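Local atomic coordinates of geranyltranstransferase (Marinomonas sp. MED121, PDB entry 4F62), a protein that probably catalyses the head-to-tail condensation of isopentenyl diphosphate with allylic diphosphates, building short prenyl chains such as farnesyl diphosphate. Residues 11-16 and 44-49; 54-59 and 187-192; 145-150 and 181-186. One frame throughout, in Å; residues are numbered along the deposited sequence.

Contact 1: 11-16 and 44-49; sequences YTQSRV and GGKRIR
Lys46 and Arg47 lie in the glycine-rich Gly-Gly-Lys-Arg turn that leads into helix 48-60, a signature of prenyl synthases whose relatives use this region to hold isopentenyl diphosphate, as probably here; Gln13 of helix 5-23 packs against it. Gln13 NE2 donates to Lys46 O at 2.8 Å, with an N-H...O angle of 152°; the amide nitrogen stands above the carbonyl plane. The glutamine reaches that far because its chain stays extended beyond CG (chi2 163°), while its methylene lies against Arg47, CG to CG 3.8 Å. From the next turn of the helix, Val16 CG1 comes within 4.0 Å of Arg47 CG. Arg47 thus offers its aliphatic part to this helix; the chain bends at chi2 (-55°), and its guanidinium is engaged by Glu75, Asp17 and the carbonyl of Leu41. Shortening Gln13 to an alanine would probably leave the Lys46 carbonyl without this donor and uncover part of the Arg47 CB and CG surface. CB of Lys46 points away from helix 5-23, and its side chain touches Tyr289 of helix 281-291, whereas Thr12 and Val16 continue the packing of helix 5-23 onto Tyr54 of helix 48-60.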
loop_
_atom_site.group_PDB
_atom_site.type_symbol
_atom_site.label_atom_id
_atom_site.label_comp_id
_atom_site.label_asym_id
_atom_site.label_seq_id
_atom_site.Cartn_x
_atom_site.Cartn_y
_atom_site.Cartn_z
ATOM N N TYR A 11 13.868 4.464 -24.362
ATOM C CA TYR A 11 14.023 3.070 -23.925
ATOM C C TYR A 11 13.295 2.776 -22.610
ATOM O O TYR A 11 12.499 1.824 -22.522
ATOM C CB TYR A 11 15.513 2.690 -23.822
ATOM C CG TYR A 11 15.747 1.289 -23.277
ATOM C CD1 TYR A 11 15.683 0.173 -24.107
ATOM C CD2 TYR A 11 16.030 1.090 -21.936
ATOM C CE1 TYR A 11 15.892 -1.113 -23.599
ATOM C CE2 TYR A 11 16.231 -0.183 -21.416
ATOM C CZ TYR A 11 16.165 -1.278 -22.250
ATOM O OH TYR A 11 16.362 -2.533 -21.725
ATOM N N THR A 12 13.565 3.585 -21.585
ATOM C CA THR A 12 13.006 3.321 -20.261
ATOM C C THR A 12 11.501 3.581 -20.169
ATOM O O THR A 12 10.784 2.875 -19.459
ATOM C CB THR A 12 13.751 4.110 -19.157
ATOM O OG1 THR A 12 13.719 5.498 -19.475
ATOM C CG2 THR A 12 15.200 3.673 -19.099
ATOM N N GLN A 13 11.032 4.620 -20.849
ATOM C CA GLN A 13 9.599 4.886 -20.904
ATOM C C GLN A 13 8.846 3.726 -21.574
ATOM O O GLN A 13 7.852 3.254 -21.040
ATOM C CB GLN A 13 9.323 6.227 -21.614
ATOM C CG GLN A 13 9.669 7.451 -20.738
ATOM C CD GLN A 13 9.815 8.763 -21.521
ATOM O OE1 GLN A 13 9.751 8.791 -22.760
ATOM N NE2 GLN A 13 10.024 9.858 -20.790
ATOM N N SER A 14 9.318 3.283 -22.744
ATOM C CA SER A 14 8.739 2.116 -23.408
ATOM C C SER A 14 8.808 0.899 -22.486
ATOM O O SER A 14 7.836 0.151 -22.340
ATOM C CB SER A 14 9.470 1.804 -24.711
ATOM O OG SER A 14 9.393 2.911 -25.594
ATOM N N ARG A 15 9.958 0.714 -21.851
ATOM C CA ARG A 15 10.158 -0.449 -21.004
ATOM C C ARG A 15 9.209 -0.462 -19.801
ATOM O O ARG A 15 8.541 -1.477 -19.545
ATOM C CB ARG A 15 11.627 -0.571 -20.559
ATOM C CG ARG A 15 11.912 -1.846 -19.771
ATOM C CD ARG A 15 13.391 -2.092 -19.507
ATOM N NE ARG A 15 13.547 -3.226 -18.596
ATOM C CZ ARG A 15 14.519 -4.130 -18.665
ATOM N NH1 ARG A 15 15.449 -4.036 -19.601
ATOM N NH2 ARG A 15 14.553 -5.133 -17.792
ATOM N N VAL A 16 9.121 0.643 -19.059
ATOM C CA VAL A 16 8.253 0.624 -17.877
ATOM C C VAL A 16 6.769 0.577 -18.263
ATOM O O VAL A 16 5.966 -0.050 -17.571
ATOM C CB VAL A 16 8.569 1.760 -16.854
ATOM C CG1 VAL A 16 8.111 3.130 -17.370
ATOM C CG2 VAL A 16 7.931 1.458 -15.491
ATOM N N GLY A 44 -0.803 10.350 -19.051
ATOM C CA GLY A 44 0.561 10.499 -19.531
ATOM C C GLY A 44 1.611 10.497 -18.426
ATOM O O GLY A 44 1.521 9.705 -17.474
ATOM N N GLY A 45 2.607 11.380 -18.556
ATOM C CA GLY A 45 3.682 11.512 -17.578
ATOM C C GLY A 45 5.043 11.104 -18.132
ATOM O O GLY A 45 5.120 10.210 -18.973
ATOM N N LYS A 46 6.120 11.725 -17.651
ATOM C CA LYS A 46 7.445 11.507 -18.249
ATOM C C LYS A 46 8.295 10.365 -17.646
ATOM O O LYS A 46 9.409 10.100 -18.119
ATOM C CB LYS A 46 8.243 12.816 -18.281
ATOM C CG LYS A 46 7.653 13.876 -19.215
ATOM C CD LYS A 46 7.378 13.297 -20.610
ATOM C CE LYS A 46 6.958 14.370 -21.612
ATOM N NZ LYS A 46 8.108 15.206 -22.075
ATOM N N ARG A 47 7.761 9.688 -16.630
ATOM C CA ARG A 47 8.430 8.534 -16.002
ATOM C C ARG A 47 9.813 8.850 -15.412
ATOM O O ARG A 47 10.741 8.031 -15.498
ATOM C CB ARG A 47 8.574 7.372 -16.998
ATOM C CG ARG A 47 7.330 7.045 -17.775
ATOM C CD ARG A 47 6.169 6.783 -16.842
ATOM N NE ARG A 47 5.096 6.080 -17.540
ATOM C CZ ARG A 47 3.823 6.071 -17.158
ATOM N NH1 ARG A 47 3.443 6.743 -16.077
ATOM N NH2 ARG A 47 2.927 5.392 -17.864
ATOM N N ILE A 48 9.949 10.037 -14.829
ATOM C CA ILE A 48 11.199 10.459 -14.207
ATOM C C ILE A 48 11.698 9.428 -13.202
ATOM O O ILE A 48 12.880 9.074 -13.178
ATOM C CB ILE A 48 10.995 11.760 -13.437
ATOM C CG1 ILE A 48 10.609 12.884 -14.394
ATOM C CG2 ILE A 48 12.234 12.102 -12.652
ATOM C CD1 ILE A 48 11.600 13.116 -15.456
ATOM N N ARG A 49 10.794 8.938 -12.366
ATOM C CA ARG A 49 11.204 7.986 -11.338
ATOM C C ARG A 49 11.641 6.632 -11.911
ATOM O O ARG A 49 12.687 6.102 -11.524
ATOM C CB ARG A 49 10.135 7.882 -10.235
ATOM C CG ARG A 49 10.026 9.211 -9.456
ATOM C CD ARG A 49 8.699 9.393 -8.713
ATOM N NE ARG A 49 8.532 10.786 -8.265
ATOM C CZ ARG A 49 8.208 11.803 -9.063
ATOM N NH1 ARG A 49 8.011 11.597 -10.363
ATOM N NH2 ARG A 49 8.076 13.027 -8.563
#

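Contact 2: 54-59 and 187-192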
loop_
_atom_site.group_PDB
_atom_site.type_symbol
_atom_site.label_atom_id
_atom_site.label_comp_id
_atom_site.label_asym_id
_atom_site.label_seq_id
_atom_site.Cartn_x
_atom_site.Cartn_y
_atom_site.Cartn_z
ATOM N N TYR A 54 16.199 2.914 -13.508
ATOM C CA TYR A 54 16.959 2.156 -14.493
ATOM C C TYR A 54 18.377 2.702 -14.607
ATOM O O TYR A 54 19.317 1.933 -14.825
ATOM C CB TYR A 54 16.283 2.199 -15.863
ATOM C CG TYR A 54 15.000 1.405 -15.950
ATOM C CD1 TYR A 54 15.004 0.017 -15.815
ATOM C CD2 TYR A 54 13.785 2.036 -16.197
ATOM C CE1 TYR A 54 13.823 -0.721 -15.904
ATOM C CE2 TYR A 54 12.597 1.305 -16.293
ATOM C CZ TYR A 54 12.622 -0.066 -16.151
ATOM O OH TYR A 54 11.449 -0.780 -16.256
ATOM N N ALA A 55 18.523 4.027 -14.485
ATOM C CA ALA A 55 19.843 4.673 -14.621
ATOM C C ALA A 55 20.778 4.253 -13.493
ATOM O O ALA A 55 21.969 4.039 -13.702
ATOM C CB ALA A 55 19.711 6.208 -14.645
ATOM N N SER A 56 20.233 4.136 -12.289
ATOM C CA SER A 56 21.035 3.746 -11.134
ATOM C C SER A 56 21.440 2.281 -11.216
ATOM O O SER A 56 22.578 1.933 -10.902
ATOM C CB SER A 56 20.267 3.996 -9.838
ATOM O OG SER A 56 19.933 5.365 -9.761
ATOM N N ALA A 57 20.511 1.424 -11.635
ATOM C CA ALA A 57 20.837 0.010 -11.845
ATOM C C ALA A 57 21.990 -0.124 -12.837
ATOM O O ALA A 57 22.917 -0.903 -12.623
ATOM C CB ALA A 57 19.621 -0.765 -12.341
ATOM N N GLN A 58 21.931 0.648 -13.918
ATOM C CA GLN A 58 22.969 0.615 -14.945
ATOM C C GLN A 58 24.309 1.093 -14.421
ATOM O O GLN A 58 25.354 0.561 -14.781
ATOM C CB GLN A 58 22.562 1.486 -16.123
ATOM C CG GLN A 58 21.651 0.800 -17.083
ATOM C CD GLN A 58 21.812 1.349 -18.471
ATOM O OE1 GLN A 58 22.197 2.509 -18.649
ATOM N NE2 GLN A 58 21.543 0.515 -19.470
ATOM N N LEU A 59 24.269 2.109 -13.573
ATOM C CA LEU A 59 25.474 2.619 -12.942
ATOM C C LEU A 59 26.265 1.508 -12.252
ATOM O O LEU A 59 27.462 1.355 -12.500
ATOM C CB LEU A 59 25.113 3.692 -11.924
ATOM C CG LEU A 59 26.298 4.423 -11.301
ATOM C CD1 LEU A 59 26.914 5.337 -12.336
ATOM C CD2 LEU A 59 25.863 5.206 -10.092
ATOM N N ALA A 187 14.229 7.015 -3.300
ATOM C CA ALA A 187 13.849 5.600 -3.402
ATOM C C ALA A 187 14.163 5.084 -4.802
ATOM O O ALA A 187 14.590 3.940 -4.977
ATOM C CB ALA A 187 12.383 5.418 -3.098
ATOM N N SER A 188 13.956 5.936 -5.802
ATOM C CA SER A 188 14.236 5.565 -7.191
ATOM C C SER A 188 15.692 5.152 -7.400
ATOM O O SER A 188 15.965 4.079 -7.944
ATOM C CB SER A 188 13.876 6.710 -8.145
ATOM O OG SER A 188 12.481 6.961 -8.121
ATOM N N VAL A 189 16.632 5.998 -6.979
ATOM C CA VAL A 189 18.039 5.660 -7.175
ATOM C C VAL A 189 18.473 4.528 -6.236
ATOM O O VAL A 189 19.229 3.648 -6.649
ATOM C CB VAL A 189 19.001 6.893 -7.066
ATOM C CG1 VAL A 189 18.493 8.057 -7.926
ATOM C CG2 VAL A 189 19.163 7.328 -5.626
ATOM N N ARG A 190 17.983 4.532 -4.991
ATOM C CA ARG A 190 18.358 3.486 -4.036
ATOM C C ARG A 190 17.861 2.108 -4.495
ATOM O O ARG A 190 18.617 1.118 -4.530
ATOM C CB ARG A 190 17.853 3.814 -2.612
ATOM C CG ARG A 190 18.560 4.994 -1.933
ATOM C CD ARG A 190 17.980 5.258 -0.525
ATOM N NE ARG A 190 18.096 4.077 0.337
ATOM C CZ ARG A 190 19.203 3.737 0.993
ATOM N NH1 ARG A 190 20.295 4.493 0.894
ATOM N NH2 ARG A 190 19.225 2.646 1.744
ATOM N N MET A 191 16.586 2.040 -4.855
ATOM C CA MET A 191 16.008 0.773 -5.292
ATOM C C MET A 191 16.592 0.281 -6.609
ATOM O O MET A 191 16.804 -0.910 -6.777
ATOM C CB MET A 191 14.485 0.864 -5.387
ATOM C CG MET A 191 13.808 1.099 -4.026
ATOM S SD MET A 191 12.061 1.489 -4.237
ATOM C CE MET A 191 11.384 -0.141 -4.575
ATOM N N GLY A 192 16.839 1.203 -7.535
ATOM C CA GLY A 192 17.471 0.854 -8.791
ATOM C C GLY A 192 18.786 0.139 -8.567
ATOM O O GLY A 192 19.000 -0.963 -9.087
#
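Helices 48-60 and 170-194 run in roughly the same direction where Ser56 and Ala57 meet Val189 and Gly192, their local axes 7.3 Å apart at closest and crossing at -38°. The nearest CA pair, Ala57 and Gly192, is separated by 4.6 Å, a spacing that small residues allow. The backbone of Gly192 packs against Ser56: a beta carbon there would point at the other helix and fall about 3.2 Å from Ser56 CB, so glycine suits the position. The methyl of Ala57 touches the Gly192 carbonyl, CB to O 3.3 Å, and the same carbonyl accepts from Ser195 OG. Val189, one turn before Gly192, receives Ser56, with Ser56 OG 3.2 Å from Val189 CA and Ser56 CB 3.4 Å from Val189 O. The serine hydroxyl lies beside its own backbone N (chi1 -59°), which lets it bond to the carbonyl of Leu52, so this buried polar atom is satisfied within its own helix. Just outside the segment, Thr53 OG1 makes a weak hydrogen bond to Ser188 O. Between the two segments themselves no hydrogen bond crosses, and the chemistry implies a fit of shapes, with backbone atoms and short side chains in van der Waals contact.

Contact 3: 145-150 and 181-186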
loop_
_atom_site.group_PDB
_atom_site.type_symbol
_atom_site.label_atom_id
_atom_site.label_comp_id
_atom_site.label_asym_id
_atom_site.label_seq_id
_atom_site.Cartn_x
_atom_site.Cartn_y
_atom_site.Cartn_z
ATOM N N VAL A 145 8.338 1.542 1.341
ATOM C CA VAL A 145 7.512 1.883 2.493
ATOM C C VAL A 145 8.002 3.173 3.152
ATOM O O VAL A 145 7.216 4.086 3.437
ATOM C CB VAL A 145 7.513 0.732 3.535
ATOM C CG1 VAL A 145 7.254 1.266 4.945
ATOM C CG2 VAL A 145 6.477 -0.315 3.158
ATOM N N VAL A 146 9.303 3.256 3.380
ATOM C CA VAL A 146 9.834 4.394 4.103
ATOM C C VAL A 146 9.714 5.673 3.263
ATOM O O VAL A 146 9.550 6.768 3.812
ATOM C CB VAL A 146 11.283 4.136 4.593
ATOM C CG1 VAL A 146 12.277 4.334 3.483
ATOM C CG2 VAL A 146 11.610 5.050 5.742
ATOM N N ALA A 147 9.758 5.523 1.938
ATOM C CA ALA A 147 9.654 6.661 1.026
ATOM C C ALA A 147 8.222 7.139 0.818
ATOM O O ALA A 147 7.993 8.322 0.584
ATOM C CB ALA A 147 10.272 6.323 -0.316
ATOM N N SER A 148 7.263 6.222 0.892
ATOM C CA SER A 148 5.890 6.518 0.481
ATOM C C SER A 148 4.956 6.878 1.632
ATOM O O SER A 148 3.923 7.527 1.418
ATOM C CB SER A 148 5.293 5.312 -0.260
ATOM O OG SER A 148 6.164 4.898 -1.288
ATOM N N GLY A 149 5.282 6.427 2.843
ATOM C CA GLY A 149 4.336 6.519 3.949
ATOM C C GLY A 149 4.605 7.642 4.934
ATOM O O GLY A 149 5.062 8.726 4.556
ATOM N N ARG A 150 4.329 7.357 6.204
ATOM C CA ARG A 150 4.479 8.315 7.300
ATOM C C ARG A 150 5.906 8.829 7.445
ATOM O O ARG A 150 6.136 9.893 8.030
ATOM C CB ARG A 150 4.023 7.666 8.619
ATOM C CG ARG A 150 4.943 6.540 9.088
ATOM C CD ARG A 150 4.208 5.522 9.954
ATOM N NE ARG A 150 5.132 4.490 10.411
ATOM C CZ ARG A 150 5.885 4.605 11.504
ATOM N NH1 ARG A 150 5.787 5.694 12.260
ATOM N NH2 ARG A 150 6.720 3.630 11.849
ATOM N N THR A 181 8.383 15.145 -2.058
ATOM C CA THR A 181 8.864 14.677 -3.359
ATOM C C THR A 181 10.275 14.086 -3.300
ATOM O O THR A 181 10.632 13.260 -4.139
ATOM C CB THR A 181 8.818 15.796 -4.422
ATOM O OG1 THR A 181 9.358 16.997 -3.862
ATOM C CG2 THR A 181 7.388 16.065 -4.865
ATOM N N GLY A 182 11.072 14.514 -2.322
ATOM C CA GLY A 182 12.455 14.071 -2.227
ATOM C C GLY A 182 12.581 12.562 -1.995
ATOM O O GLY A 182 13.414 11.886 -2.612
ATOM N N ALA A 183 11.752 12.031 -1.104
ATOM C CA ALA A 183 11.877 10.637 -0.669
ATOM C C ALA A 183 11.716 9.620 -1.809
ATOM O O ALA A 183 12.484 8.657 -1.896
ATOM C CB ALA A 183 10.905 10.344 0.492
ATOM N N LEU A 184 10.748 9.849 -2.696
ATOM C CA LEU A 184 10.507 8.929 -3.806
ATOM C C LEU A 184 11.604 9.032 -4.851
ATOM O O LEU A 184 11.930 8.045 -5.521
ATOM C CB LEU A 184 9.149 9.178 -4.470
ATOM C CG LEU A 184 7.898 8.438 -4.010
ATOM C CD1 LEU A 184 6.792 8.659 -5.037
ATOM C CD2 LEU A 184 8.160 6.931 -3.808
ATOM N N ILE A 185 12.160 10.232 -5.005
ATOM C CA ILE A 185 13.291 10.414 -5.903
ATOM C C ILE A 185 14.469 9.615 -5.374
ATOM O O ILE A 185 15.184 8.964 -6.128
ATOM C CB ILE A 185 13.711 11.905 -5.982
ATOM C CG1 ILE A 185 12.593 12.741 -6.608
ATOM C CG2 ILE A 185 15.011 12.056 -6.748
ATOM C CD1 ILE A 185 12.198 12.299 -8.004
ATOM N N LYS A 186 14.682 9.681 -4.063
ATOM C CA LYS A 186 15.756 8.909 -3.434
ATOM C C LYS A 186 15.486 7.400 -3.491
ATOM O O LYS A 186 16.409 6.596 -3.690
ATOM C CB LYS A 186 15.961 9.356 -1.978
ATOM C CG LYS A 186 17.206 8.762 -1.318
ATOM C CD LYS A 186 17.587 9.517 -0.029
ATOM C CE LYS A 186 16.848 8.960 1.178
ATOM N NZ LYS A 186 17.777 8.657 2.313
#
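Ala147, near the end of helix 134-148, and Ala183 of helix 170-194 form the tight part of this contact, each methyl resting on the backbone of the other residue. Ala183 CB lies 3.5 Å from Ala147 O, and in return Ala147 CB lies 3.6 Å from Ala183 O. The two methyls are 4.1 Å apart, CB to CB, and the CA atoms of Ala147 and Ala183 only 4.9 Å, so close that alanine, with a single carbon to place, fits both positions well. Beside this pair the packing is looser. Leu184 sends one branch inward: its CD2 touches Ala147 CB at 4.1 Å and approaches Ser148 OG at 3.8 Å. The leucine gets there with chi1 at -91°, turned well off a staggered position. Ser148 OG meets that methyl without bonding to it; its hydrogen bond goes back to the carbonyl of Leu144 in its own helix, which satisfies a buried hydroxyl. Leu74 and Ile77 of helix 65-86 cover Leu184 further, making this the apolar, inward flank. Solvent reaches the Ala183 side, since Ala183 is partly exposed while Ala147 is buried; the exposed Val146 contributes almost nothing. Past the contact the chain leaves helical geometry at Gly149, and Arg150 pairs with Glu124 of the second subunit. Close alanine packing of helices 134-148 and 170-194, with Leu184 reaching helix 65-86, belongs to the all-helical isoprenoid synthase fold.

How the contacts relate
Helix 48-60 serves contacts 1 and 2, and helix 170-194 serves contacts 2 and 3; the centres of contact 2 and of either other contact are 14 Å apart, those of contacts 1 and 3 about 19 Å. Arg49 CB against Ser188 OG (3.3 Å) and Thr12 CB against Tyr54 CD2 (3.6 Å) join contacts 1 and 2; Ala187 CB against Ala147 CB (3.6 Å) joins contacts 2 and 3. Contacts 1 and 3 also touch, Arg49 NE lying 4.0 Å from Ile185 CD1. At contact 1, Arg49 NH1 donates a hydrogen bond to a glycerol, probably from the crystallisation liquor, which lies about 5 Å from the Lys46 side chain, consistent with a substrate pocket there.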